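Local coordinates for protein-l-isoaspartate o-methyltransferase (Thermotoga maritima, PDB 1DL5) that methylates the abnormal isoaspartyl residues of aged proteins, taking the methyl group from S-adenosylmethionine as a step in protein repair, at residues E242-D245 / L246-R250. Numbering follows the deposited sequence.
Sequences ELVD and LLTRR
A chi1 of 76° sets Thr248 OG1 between its own backbone N and carbonyl carbon, which turns the hydroxyl back along the helix onto the carbonyl of Val244. OG1 donates to Val244 O at 2.6 Å, and Thr248 N donates to the same oxygen at 2.9 Å. The two donors arrive from opposite faces of the carbonyl plane, tilted from it by similar amounts, so one acceptor is gripped twice. The CG1 methyl of Val244 lies 3.4 Å from Thr248 OG1, packing against the threonine one turn on. As an acceptor, OG1 takes the N-H of Arg250 at 3.1 Å, an ST turn that ties the departing chain to the last turn of the helix.

The last i to i+4 bond is the poor one. Leu247 N reaches Leu243 O at 2.8 Å, whereas Arg249 N lies 3.3 Å from Asp245 O, above the carbonyl plane and bent at the hydrogen (135°). Arg249 is also where the chain leaves helical geometry, its phi being positive. Bent at chi2 and chi3, its side chain folds back to bring NH1 within 2.9 Å of Leu247 O, which sits in the guanidinium plane, so a carbonyl near the helix end gains a side-chain donor. Ser311 OG also bonds to that oxygen.

One face of helix 237-248 carries Leu243 and Leu247, whose CD2 and CD1 meet at 4.2 Å; both side chains touch Leu303 of strand 302-306, and helix 281-292 adds Trp290 and Leu286. Val244 and Thr248 meet Tyr260 of strand 257-261, with Thr248 also touching Leu286, and Arg250 pairs through its backbone with Ala261 as the chain enters strand 251-254, an outermost strand of the five-stranded antiparallel sheet in the C-terminal region.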
ATOM      1  N   GLU A 242     -20.997   6.120  -1.448  1.00 18.46           N
ATOM      2  CA  GLU A 242     -21.022   6.775  -2.758  1.00 17.72           C
ATOM      3  C   GLU A 242     -19.628   7.342  -3.011  1.00 17.67           C
ATOM      4  O   GLU A 242     -19.081   7.233  -4.111  1.00 15.28           O
ATOM      5  CB  GLU A 242     -22.017   7.941  -2.791  1.00 20.42           C
ATOM      6  CG  GLU A 242     -23.488   7.588  -2.601  1.00 20.97           C
ATOM      7  CD  GLU A 242     -24.405   8.790  -2.826  1.00 23.45           C
ATOM      8  OE1 GLU A 242     -24.051   9.913  -2.401  1.00 21.64           O
ATOM      9  OE2 GLU A 242     -25.485   8.611  -3.424  1.00 23.75           O
ATOM     10  N   LEU A 243     -19.061   7.967  -1.984  1.00 16.33           N
ATOM     11  CA  LEU A 243     -17.737   8.557  -2.107  1.00 15.82           C
ATOM     12  C   LEU A 243     -16.647   7.512  -2.356  1.00 16.14           C
ATOM     13  O   LEU A 243     -15.720   7.754  -3.130  1.00 13.59           O
ATOM     14  CB  LEU A 243     -17.424   9.394  -0.858  1.00 18.57           C
ATOM     15  CG  LEU A 243     -18.081  10.782  -0.846  1.00 18.02           C
ATOM     16  CD1 LEU A 243     -18.102  11.360   0.570  1.00 16.30           C
ATOM     17  CD2 LEU A 243     -17.323  11.705  -1.791  1.00 15.03           C
ATOM     18  N   VAL A 244     -16.759   6.349  -1.718  1.00 13.27           N
ATOM     19  CA  VAL A 244     -15.766   5.288  -1.911  1.00 13.92           C
ATOM     20  C   VAL A 244     -15.844   4.764  -3.344  1.00 16.04           C
ATOM     21  O   VAL A 244     -14.824   4.455  -3.964  1.00 15.41           O
ATOM     22  CB  VAL A 244     -15.989   4.119  -0.921  1.00 15.84           C
ATOM     23  CG1 VAL A 244     -15.075   2.935  -1.287  1.00 16.49           C
ATOM     24  CG2 VAL A 244     -15.695   4.588   0.505  1.00 15.67           C
ATOM     25  N   ASP A 245     -17.069   4.673  -3.858  1.00 13.68           N
ATOM     26  CA  ASP A 245     -17.323   4.219  -5.226  1.00 14.86           C
ATOM     27  C   ASP A 245     -16.611   5.163  -6.195  1.00 13.99           C
ATOM     28  O   ASP A 245     -15.865   4.726  -7.068  1.00 16.25           O
ATOM     29  CB  ASP A 245     -18.835   4.263  -5.497  1.00 14.41           C
ATOM     30  CG  ASP A 245     -19.208   3.806  -6.897  1.00 21.16           C
ATOM     31  OD1 ASP A 245     -18.313   3.573  -7.735  1.00 24.99           O
ATOM     32  OD2 ASP A 245     -20.423   3.683  -7.159  1.00 27.15           O
ATOM     33  N   LEU A 246     -16.834   6.462  -6.014  1.00 12.06           N
ATOM     34  CA  LEU A 246     -16.254   7.478  -6.887  1.00 13.51           C
ATOM     35  C   LEU A 246     -14.756   7.690  -6.742  1.00 14.82           C
ATOM     36  O   LEU A 246     -14.044   7.849  -7.733  1.00 14.68           O
ATOM     37  CB  LEU A 246     -16.947   8.828  -6.651  1.00 15.37           C
ATOM     38  CG  LEU A 246     -18.440   8.925  -6.972  1.00 16.12           C
ATOM     39  CD1 LEU A 246     -19.023  10.175  -6.320  1.00 14.26           C
ATOM     40  CD2 LEU A 246     -18.638   8.962  -8.487  1.00 16.92           C
ATOM     41  N   LEU A 247     -14.280   7.703  -5.505  1.00 13.78           N
ATOM     42  CA  LEU A 247     -12.873   7.956  -5.249  1.00 12.59           C
ATOM     43  C   LEU A 247     -11.933   6.767  -5.393  1.00 14.02           C
ATOM     44  O   LEU A 247     -10.833   6.918  -5.927  1.00 12.64           O
ATOM     45  CB  LEU A 247     -12.709   8.571  -3.853  1.00 12.45           C
ATOM     46  CG  LEU A 247     -13.230   9.996  -3.651  1.00 13.25           C
ATOM     47  CD1 LEU A 247     -13.372  10.276  -2.166  1.00 19.86           C
ATOM     48  CD2 LEU A 247     -12.284  10.998  -4.297  1.00 18.22           C
ATOM     49  N   THR A 248     -12.346   5.591  -4.929  1.00 12.60           N
ATOM     50  CA  THR A 248     -11.457   4.426  -5.000  1.00 11.75           C
ATOM     51  C   THR A 248     -11.608   3.540  -6.228  1.00 13.73           C
ATOM     52  O   THR A 248     -10.640   2.911  -6.666  1.00 12.56           O
ATOM     53  CB  THR A 248     -11.610   3.511  -3.750  1.00 10.69           C
ATOM     54  OG1 THR A 248     -12.822   2.748  -3.850  1.00 12.32           O
ATOM     55  CG2 THR A 248     -11.644   4.346  -2.474  1.00 12.37           C
ATOM     56  N   ARG A 249     -12.818   3.501  -6.779  1.00 12.66           N
ATOM     57  CA  ARG A 249     -13.141   2.661  -7.931  1.00 12.93           C
ATOM     58  C   ARG A 249     -12.849   1.195  -7.611  1.00 14.09           C
ATOM     59  O   ARG A 249     -12.645   0.378  -8.508  1.00 12.63           O
ATOM     60  CB  ARG A 249     -12.368   3.110  -9.183  1.00 13.55           C
ATOM     61  CG  ARG A 249     -12.662   4.543  -9.598  1.00 14.07           C
ATOM     62  CD  ARG A 249     -11.571   5.475  -9.099  1.00 19.53           C
ATOM     63  NE  ARG A 249     -10.297   5.168  -9.743  1.00 16.91           N
ATOM     64  CZ  ARG A 249      -9.102   5.419  -9.216  1.00 17.46           C
ATOM     65  NH1 ARG A 249      -8.997   5.992  -8.019  1.00 12.54           N
ATOM     66  NH2 ARG A 249      -8.008   5.075  -9.881  1.00 17.82           N
ATOM     67  N   ARG A 250     -12.852   0.874  -6.318  1.00 11.79           N
ATOM     68  CA  ARG A 250     -12.595  -0.483  -5.844  1.00 12.41           C
ATOM     69  C   ARG A 250     -13.788  -1.046  -5.083  1.00 13.58           C
ATOM     70  O   ARG A 250     -13.657  -2.028  -4.354  1.00 12.99           O
ATOM     71  CB  ARG A 250     -11.365  -0.503  -4.926  1.00 13.44           C
ATOM     72  CG  ARG A 250     -10.043  -0.364  -5.662  1.00 19.89           C
ATOM     73  CD  ARG A 250      -8.909  -0.072  -4.686  1.00 26.39           C
ATOM     74  NE  ARG A 250      -7.606  -0.342  -5.280  1.00 31.02           N
ATOM     75  CZ  ARG A 250      -7.071  -1.556  -5.386  1.00 35.54           C
ATOM     76  NH1 ARG A 250      -7.722  -2.619  -4.931  1.00 27.33           N
ATOM     77  NH2 ARG A 250      -5.883  -1.710  -5.955  1.00 38.50           N
TER